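Local atomic coordinates of beta-methylmalyl-CoA dehydratase (Chloroflexus aurantiacus, PDB entry 4E3E), a protein that catalyses the reversible dehydration of (2R,3S)-beta-methylmalyl-CoA to mesaconyl-CoA in the glyoxylate assimilation cycle of carbon dioxide fixation. Residues Leu16-Val21 with Ser109-Leu114; Val127-Val132 with Leu140-Trp145. All coordinates share one frame; numbering follows the deposited sequence.

Contact 1 (Leu16-Val21 with Ser109-Leu114)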
ATOM      1  N   LEU A  16       4.504  -0.717 -39.602  1.00 39.98           N
ATOM      2  CA  LEU A  16       3.123  -1.136 -39.788  1.00 40.74           C
ATOM      3  C   LEU A  16       3.028  -2.658 -39.783  1.00 38.40           C
ATOM      4  O   LEU A  16       3.762  -3.335 -40.493  1.00 38.94           O
ATOM      5  CB  LEU A  16       2.544  -0.587 -41.098  1.00 41.34           C
ATOM      6  CG  LEU A  16       1.068  -0.945 -41.325  1.00 41.96           C
ATOM      7  CD1 LEU A  16       0.195  -0.258 -40.277  1.00 41.71           C
ATOM      8  CD2 LEU A  16       0.612  -0.596 -42.733  1.00 45.12           C
ATOM      9  N   GLY A  17       2.126  -3.185 -38.971  1.00 35.98           N
ATOM     10  CA  GLY A  17       1.923  -4.625 -38.896  1.00 38.27           C
ATOM     11  C   GLY A  17       2.837  -5.375 -37.935  1.00 31.63           C
ATOM     12  O   GLY A  17       2.671  -6.583 -37.751  1.00 34.07           O
ATOM     13  N   GLN A  18       3.807  -4.698 -37.324  1.00 33.17           N
ATOM     14  CA  GLN A  18       4.689  -5.406 -36.370  1.00 38.34           C
ATOM     15  C   GLN A  18       3.949  -5.770 -35.079  1.00 36.90           C
ATOM     16  O   GLN A  18       3.136  -4.986 -34.571  1.00 38.35           O
ATOM     17  CB  GLN A  18       5.974  -4.618 -36.058  1.00 42.31           C
ATOM     18  CG  GLN A  18       5.829  -3.560 -34.974  1.00 41.22           C
ATOM     19  CD  GLN A  18       7.141  -2.884 -34.614  1.00 44.47           C
ATOM     20  OE1 GLN A  18       7.306  -1.683 -34.827  1.00 44.29           O
ATOM     21  NE2 GLN A  18       8.078  -3.651 -34.059  1.00 47.06           N
ATOM     22  N   THR A  19       4.223  -6.970 -34.574  1.00 35.33           N
ATOM     23  CA  THR A  19       3.699  -7.412 -33.290  1.00 36.47           C
ATOM     24  C   THR A  19       4.810  -7.346 -32.248  1.00 41.90           C
ATOM     25  O   THR A  19       5.894  -7.895 -32.455  1.00 44.23           O
ATOM     26  CB  THR A  19       3.143  -8.843 -33.375  1.00 39.18           C
ATOM     27  OG1 THR A  19       2.076  -8.862 -34.322  1.00 44.49           O
ATOM     28  CG2 THR A  19       2.597  -9.300 -32.021  1.00 41.00           C
ATOM     29  N   ILE A  20       4.538  -6.654 -31.143  1.00 31.50           N
ATOM     30  CA  ILE A  20       5.463  -6.573 -30.034  1.00 30.51           C
ATOM     31  C   ILE A  20       4.945  -7.409 -28.864  1.00 29.76           C
ATOM     32  O   ILE A  20       3.815  -7.203 -28.386  1.00 29.45           O
ATOM     33  CB  ILE A  20       5.661  -5.119 -29.568  1.00 30.15           C
ATOM     34  CG1 ILE A  20       6.147  -4.239 -30.737  1.00 30.99           C
ATOM     35  CG2 ILE A  20       6.629  -5.069 -28.388  1.00 33.10           C
ATOM     36  CD1 ILE A  20       6.116  -2.757 -30.447  1.00 34.65           C
ATOM     37  N   VAL A  21       5.769  -8.356 -28.415  1.00 29.01           N
ATOM     38  CA  VAL A  21       5.456  -9.164 -27.234  1.00 30.59           C
ATOM     39  C   VAL A  21       6.097  -8.496 -26.019  1.00 28.10           C
ATOM     40  O   VAL A  21       7.312  -8.430 -25.929  1.00 26.89           O
ATOM     41  CB  VAL A  21       5.954 -10.627 -27.382  1.00 27.99           C
ATOM     42  CG1 VAL A  21       5.663 -11.429 -26.111  1.00 26.61           C
ATOM     43  CG2 VAL A  21       5.309 -11.283 -28.596  1.00 31.58           C
ATOM     44  N   SER A 109       1.155  -6.126 -28.411  1.00 27.48           N
ATOM     45  CA  SER A 109       0.627  -5.006 -29.189  1.00 25.16           C
ATOM     46  C   SER A 109       0.995  -5.146 -30.662  1.00 28.43           C
ATOM     47  O   SER A 109       2.110  -5.569 -31.001  1.00 28.67           O
ATOM     48  CB  SER A 109       1.160  -3.662 -28.670  1.00 23.51           C
ATOM     49  OG  SER A 109       0.670  -3.405 -27.368  1.00 25.93           O
ATOM     50  N   LYS A 110       0.057  -4.781 -31.532  1.00 27.92           N
ATOM     51  CA  LYS A 110       0.303  -4.737 -32.963  1.00 32.55           C
ATOM     52  C   LYS A 110       0.173  -3.304 -33.476  1.00 34.07           C
ATOM     53  O   LYS A 110      -0.763  -2.607 -33.121  1.00 32.53           O
ATOM     54  CB  LYS A 110      -0.693  -5.626 -33.686  1.00 32.96           C
ATOM     55  CG  LYS A 110      -0.437  -5.738 -35.177  1.00 32.82           C
ATOM     56  CD  LYS A 110      -1.486  -6.650 -35.786  1.00 20.71           C
ATOM     57  CE  LYS A 110      -0.884  -7.478 -36.863  1.00 27.29           C
ATOM     58  NZ  LYS A 110      -1.376  -7.079 -38.212  1.00 54.84           N
ATOM     59  N   VAL A 111       1.115  -2.871 -34.309  1.00 34.31           N
ATOM     60  CA  VAL A 111       1.019  -1.560 -34.938  1.00 34.38           C
ATOM     61  C   VAL A 111       0.034  -1.643 -36.108  1.00 36.65           C
ATOM     62  O   VAL A 111       0.233  -2.425 -37.052  1.00 36.27           O
ATOM     63  CB  VAL A 111       2.389  -1.044 -35.414  1.00 35.07           C
ATOM     64  CG1 VAL A 111       2.251   0.325 -36.068  1.00 34.80           C
ATOM     65  CG2 VAL A 111       3.363  -0.984 -34.249  1.00 33.33           C
ATOM     66  N   ILE A 112      -1.032  -0.850 -36.024  1.00 35.61           N
ATOM     67  CA  ILE A 112      -2.094  -0.858 -37.030  1.00 36.55           C
ATOM     68  C   ILE A 112      -2.232   0.496 -37.713  1.00 35.93           C
ATOM     69  O   ILE A 112      -3.097   0.682 -38.563  1.00 37.09           O
ATOM     70  CB  ILE A 112      -3.463  -1.272 -36.432  1.00 39.14           C
ATOM     71  CG1 ILE A 112      -3.929  -0.270 -35.353  1.00 35.78           C
ATOM     72  CG2 ILE A 112      -3.409  -2.710 -35.923  1.00 35.64           C
ATOM     73  CD1 ILE A 112      -5.393  -0.405 -34.963  1.00 31.04           C
ATOM     74  N   GLY A 113      -1.382   1.446 -37.331  1.00 34.79           N
ATOM     75  CA  GLY A 113      -1.421   2.769 -37.933  1.00 37.10           C
ATOM     76  C   GLY A 113      -0.203   3.607 -37.620  1.00 36.50           C
ATOM     77  O   GLY A 113       0.360   3.506 -36.529  1.00 35.17           O
ATOM     78  N   LEU A 114       0.198   4.424 -38.594  1.00 36.88           N
ATOM     79  CA  LEU A 114       1.281   5.387 -38.445  1.00 36.80           C
ATOM     80  C   LEU A 114       0.963   6.660 -39.218  1.00 37.20           C
ATOM     81  O   LEU A 114       0.466   6.596 -40.347  1.00 40.40           O
ATOM     82  CB  LEU A 114       2.605   4.813 -38.972  1.00 37.60           C
ATOM     83  CG  LEU A 114       3.295   3.642 -38.264  1.00 39.70           C
ATOM     84  CD1 LEU A 114       4.489   3.140 -39.076  1.00 43.34           C
ATOM     85  CD2 LEU A 114       3.715   4.048 -36.857  1.00 34.37           C
TER
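Four backbone hydrogen bonds join Leu16-Val21 to Ser109-Leu114. Ile20 and Ser109 form an antiparallel hydrogen-bonded pair: Ile20 N reaches Ser109 O at 2.7 Å, almost straight at the hydrogen (172°), and Ser109 N returns to Ile20 O. Beyond the non-hydrogen-bonded pair Thr19-Lys110, Val111 N binds Gln18 O at 2.9 Å. The last bond, Gly17 N to Val111 O, is more bent (147° at the hydrogen), its donor tilted out of the carbonyl plane. Gly17 has a positive phi, at which a side chain would jam against the preceding carbonyl oxygen.

Side-chain packing lies mainly toward the loop end. Val111 CG2 meets the aliphatic part of Gln18 at CG, 3.6 Å away, while Gln18 OE1 accepts from Arg15 N. Leu16, its CG anti to the backbone N (chi1 -178°), brings CD1 to within 3.6 Å of Ile112 C. Lys110 CE passes Gly17 O at 3.8 Å in plain van der Waals packing.

Strand 19-27 is the outermost strand on this side within the chain. Strand 104-116 separates it from strand 122-132, with a classic beta bulge at Ile112 and Gly113 facing Tyr126, and Ile20 and Ser109 pack against helix 65-80.

Contact 2 (Val127-Val132 with Leu140-Trp145)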
ATOM      1  N   VAL A 127      -1.931   1.413 -32.011  1.00 33.89           N
ATOM      2  CA  VAL A 127      -1.674   0.024 -31.612  1.00 31.45           C
ATOM      3  C   VAL A 127      -2.947  -0.710 -31.198  1.00 28.46           C
ATOM      4  O   VAL A 127      -3.862  -0.114 -30.627  1.00 28.06           O
ATOM      5  CB  VAL A 127      -0.622  -0.083 -30.474  1.00 31.44           C
ATOM      6  CG1 VAL A 127       0.735   0.448 -30.938  1.00 34.73           C
ATOM      7  CG2 VAL A 127      -1.094   0.620 -29.201  1.00 27.81           C
ATOM      8  N   HIS A 128      -3.006  -2.004 -31.508  1.00 28.12           N
ATOM      9  CA  HIS A 128      -4.026  -2.877 -30.973  1.00 27.62           C
ATOM     10  C   HIS A 128      -3.345  -3.687 -29.904  1.00 29.44           C
ATOM     11  O   HIS A 128      -2.484  -4.514 -30.213  1.00 28.41           O
ATOM     12  CB  HIS A 128      -4.584  -3.768 -32.084  1.00 29.70           C
ATOM     13  CG  HIS A 128      -5.689  -4.712 -31.637  1.00 28.65           C
ATOM     14  ND1 HIS A 128      -5.798  -5.968 -32.111  1.00 34.11           N
ATOM     15  CD2 HIS A 128      -6.741  -4.540 -30.748  1.00 28.71           C
ATOM     16  CE1 HIS A 128      -6.866  -6.572 -31.556  1.00 31.48           C
ATOM     17  NE2 HIS A 128      -7.448  -5.695 -30.727  1.00 31.78           N
ATOM     18  N   SER A 129      -3.693  -3.436 -28.639  1.00 28.42           N
ATOM     19  CA  SER A 129      -3.119  -4.189 -27.501  1.00 25.76           C
ATOM     20  C   SER A 129      -4.092  -5.248 -26.982  1.00 26.90           C
ATOM     21  O   SER A 129      -5.294  -4.988 -26.830  1.00 28.36           O
ATOM     22  CB  SER A 129      -2.728  -3.249 -26.364  1.00 25.00           C
ATOM     23  OG  SER A 129      -1.707  -2.369 -26.771  1.00 26.22           O
ATOM     24  N   VAL A 130      -3.565  -6.437 -26.705  1.00 25.72           N
ATOM     25  CA  VAL A 130      -4.381  -7.586 -26.318  1.00 25.39           C
ATOM     26  C   VAL A 130      -3.779  -8.224 -25.062  1.00 28.60           C
ATOM     27  O   VAL A 130      -2.587  -8.580 -25.043  1.00 31.82           O
ATOM     28  CB  VAL A 130      -4.444  -8.603 -27.470  1.00 23.74           C
ATOM     29  CG1 VAL A 130      -5.224  -9.867 -27.071  1.00 23.23           C
ATOM     30  CG2 VAL A 130      -5.055  -7.956 -28.721  1.00 25.63           C
ATOM     31  N   GLY A 131      -4.589  -8.339 -24.008  1.00 25.41           N
ATOM     32  CA  GLY A 131      -4.155  -8.985 -22.768  1.00 25.27           C
ATOM     33  C   GLY A 131      -4.841 -10.323 -22.685  1.00 25.67           C
ATOM     34  O   GLY A 131      -6.043 -10.387 -22.898  1.00 26.30           O
ATOM     35  N   VAL A 132      -4.083 -11.386 -22.402  1.00 23.95           N
ATOM     36  CA  VAL A 132      -4.635 -12.728 -22.263  1.00 27.09           C
ATOM     37  C   VAL A 132      -4.315 -13.269 -20.876  1.00 28.92           C
ATOM     38  O   VAL A 132      -3.362 -12.825 -20.235  1.00 28.15           O
ATOM     39  CB  VAL A 132      -4.127 -13.733 -23.354  1.00 26.39           C
ATOM     40  CG1 VAL A 132      -4.573 -13.295 -24.748  1.00 27.73           C
ATOM     41  CG2 VAL A 132      -2.612 -13.913 -23.320  1.00 29.36           C
ATOM     42  N   LEU A 140      -8.922  -8.606 -22.214  1.00 23.82           N
ATOM     43  CA  LEU A 140      -9.070  -7.232 -22.662  1.00 24.80           C
ATOM     44  C   LEU A 140      -8.342  -7.030 -23.981  1.00 26.71           C
ATOM     45  O   LEU A 140      -7.212  -7.501 -24.163  1.00 27.11           O
ATOM     46  CB  LEU A 140      -8.485  -6.281 -21.622  1.00 22.53           C
ATOM     47  CG  LEU A 140      -8.382  -4.790 -21.978  1.00 24.54           C
ATOM     48  CD1 LEU A 140      -9.767  -4.187 -22.191  1.00 22.23           C
ATOM     49  CD2 LEU A 140      -7.613  -4.034 -20.899  1.00 23.83           C
ATOM     50  N   GLU A 141      -9.006  -6.339 -24.899  1.00 27.00           N
ATOM     51  CA  GLU A 141      -8.348  -5.791 -26.084  1.00 28.34           C
ATOM     52  C   GLU A 141      -8.816  -4.350 -26.296  1.00 26.42           C
ATOM     53  O   GLU A 141      -9.946  -4.004 -25.960  1.00 28.33           O
ATOM     54  CB  GLU A 141      -8.615  -6.651 -27.327  1.00 27.61           C
ATOM     55  CG  GLU A 141     -10.083  -6.718 -27.740  1.00 31.95           C
ATOM     56  CD  GLU A 141     -10.297  -7.508 -29.014  1.00 41.65           C
ATOM     57  OE1 GLU A 141      -9.465  -7.415 -29.934  1.00 39.51           O
ATOM     58  OE2 GLU A 141     -11.299  -8.228 -29.099  1.00 50.49           O
ATOM     59  N   TYR A 142      -7.954  -3.512 -26.846  1.00 27.79           N
ATOM     60  CA  TYR A 142      -8.323  -2.126 -27.141  1.00 29.54           C
ATOM     61  C   TYR A 142      -7.352  -1.555 -28.168  1.00 30.11           C
ATOM     62  O   TYR A 142      -6.296  -2.145 -28.450  1.00 29.90           O
ATOM     63  CB  TYR A 142      -8.338  -1.255 -25.868  1.00 28.97           C
ATOM     64  CG  TYR A 142      -6.989  -1.166 -25.187  1.00 30.62           C
ATOM     65  CD1 TYR A 142      -6.014  -0.281 -25.645  1.00 27.76           C
ATOM     66  CD2 TYR A 142      -6.682  -1.981 -24.093  1.00 32.11           C
ATOM     67  CE1 TYR A 142      -4.761  -0.212 -25.040  1.00 31.03           C
ATOM     68  CE2 TYR A 142      -5.437  -1.920 -23.480  1.00 31.55           C
ATOM     69  CZ  TYR A 142      -4.479  -1.032 -23.961  1.00 27.52           C
ATOM     70  OH  TYR A 142      -3.235  -0.957 -23.373  1.00 28.14           O
ATOM     71  N   ILE A 143      -7.723  -0.409 -28.723  1.00 27.15           N
ATOM     72  CA  ILE A 143      -6.853   0.347 -29.595  1.00 27.43           C
ATOM     73  C   ILE A 143      -6.526   1.632 -28.864  1.00 27.79           C
ATOM     74  O   ILE A 143      -7.389   2.228 -28.222  1.00 30.26           O
ATOM     75  CB  ILE A 143      -7.549   0.661 -30.938  1.00 26.95           C
ATOM     76  CG1 ILE A 143      -7.735  -0.626 -31.754  1.00 27.09           C
ATOM     77  CG2 ILE A 143      -6.783   1.715 -31.731  1.00 29.86           C
ATOM     78  CD1 ILE A 143      -8.808  -0.500 -32.809  1.00 30.84           C
ATOM     79  N   ARG A 144      -5.272   2.053 -28.923  1.00 26.34           N
ATOM     80  CA  ARG A 144      -4.936   3.378 -28.450  1.00 26.97           C
ATOM     81  C   ARG A 144      -3.970   3.987 -29.440  1.00 29.82           C
ATOM     82  O   ARG A 144      -3.319   3.265 -30.213  1.00 30.98           O
ATOM     83  CB  ARG A 144      -4.379   3.358 -27.006  1.00 25.13           C
ATOM     84  CG  ARG A 144      -2.907   2.986 -26.826  1.00 27.22           C
ATOM     85  CD  ARG A 144      -2.513   3.186 -25.372  1.00 26.69           C
ATOM     86  NE  ARG A 144      -1.214   2.622 -24.991  1.00 25.52           N
ATOM     87  CZ  ARG A 144      -0.170   3.343 -24.578  1.00 29.11           C
ATOM     88  NH1 ARG A 144      -0.237   4.682 -24.507  1.00 29.57           N
ATOM     89  NH2 ARG A 144       0.954   2.722 -24.224  1.00 29.28           N
ATOM     90  N   TRP A 145      -3.898   5.311 -29.443  1.00 32.62           N
ATOM     91  CA  TRP A 145      -2.921   5.990 -30.273  1.00 33.21           C
ATOM     92  C   TRP A 145      -2.216   7.039 -29.486  1.00 31.67           C
ATOM     93  O   TRP A 145      -2.803   7.662 -28.602  1.00 32.30           O
ATOM     94  CB  TRP A 145      -3.504   6.486 -31.606  1.00 31.62           C
ATOM     95  CG  TRP A 145      -4.707   7.400 -31.529  1.00 30.47           C
ATOM     96  CD1 TRP A 145      -4.741   8.767 -31.774  1.00 34.22           C
ATOM     97  CD2 TRP A 145      -6.103   7.033 -31.229  1.00 32.55           C
ATOM     98  NE1 TRP A 145      -6.015   9.264 -31.636  1.00 34.57           N
ATOM     99  CE2 TRP A 145      -6.881   8.282 -31.312  1.00 32.29           C
ATOM    100  CE3 TRP A 145      -6.762   5.843 -30.908  1.00 33.13           C
ATOM    101  CZ2 TRP A 145      -8.249   8.316 -31.067  1.00 31.62           C
ATOM    102  CZ3 TRP A 145      -8.144   5.889 -30.666  1.00 31.00           C
ATOM    103  CH2 TRP A 145      -8.867   7.097 -30.743  1.00 34.85           C
TER
HETATM  104  O   HOH W   1      -1.341  -0.197 -25.193  1.00 36.67           O
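His128 and Glu141 make a side-chain hydrogen bond across the two strands, from His128 NE2 to Glu141 OE1 at 2.8 Å. The acceptor lies in the plane of the imidazole and offers its anti lone pair, but the bond is bent to 134° at the hydrogen, and ring and carboxylate planes are turned 33° apart. With CG opposite its backbone N (chi1 -179°), His128 extends its ring across to Glu141, and CD2 rests 3.3 Å from Tyr142 O. The carboxylate has a second partner, since OE2 forms a salt bridge with Arg94. Replacing His128 with leucine would probably leave Glu141 OE1 without its cross-strand donor and the carboxylate freer to turn.

On the sheet face that carries Val127, Ser129, Tyr142 and Arg144, one water joins three side chains: Ser129 OG and Tyr142 OH, each at 2.7 Å, and Arg144 NE, which donates to it at 2.8 Å. Ser129 OG is also hydrogen-bonded to Ser109 OG of neighbouring strand 104-116. The guanidinium is further fixed by Asn87, Thr76 and Ser81.

The backbones pair in antiparallel register, with Val127 N to Arg144 O nearly straight, while the Leu140 N to Gly131 O bond at the far end is weak. Packing completes the contact: Ser129 CB sits over one face of the Tyr142 ring, 4.1 Å from its centroid, in a CH-pi contact, and Val127 CG2 lies beside Arg144 CG at 3.8 Å.

The hairpin thus carries polar networks on both faces. Arg144's bond to Asn87, a substrate-binding residue by similarity, suggests a second-shell role in positioning it.

How the contacts relate
Contacts 1 and 2 are two pairings of one antiparallel sheet of a hotdog-family protein, separated by the pairing of strand 104-116 with strand 122-132, their centres about 10 Å apart. Across that intervening pairing Lys110 O accepts from His128 N at 2.8 Å. On the face toward helix 65-80, Ser109 OG and Ser129 OG are 2.7 Å apart, probably hydrogen-bonded, which extends contact 2's water network to the inner strand of contact 1. On the opposite face, Ile112 CD1 packs on Ile143 CG1 at 4.0 Å. Contact 2 lies nearer the putative substrate site: Arg144's side chain is about 3 Å from that of Asn87, against about 10 Å for Ser109's.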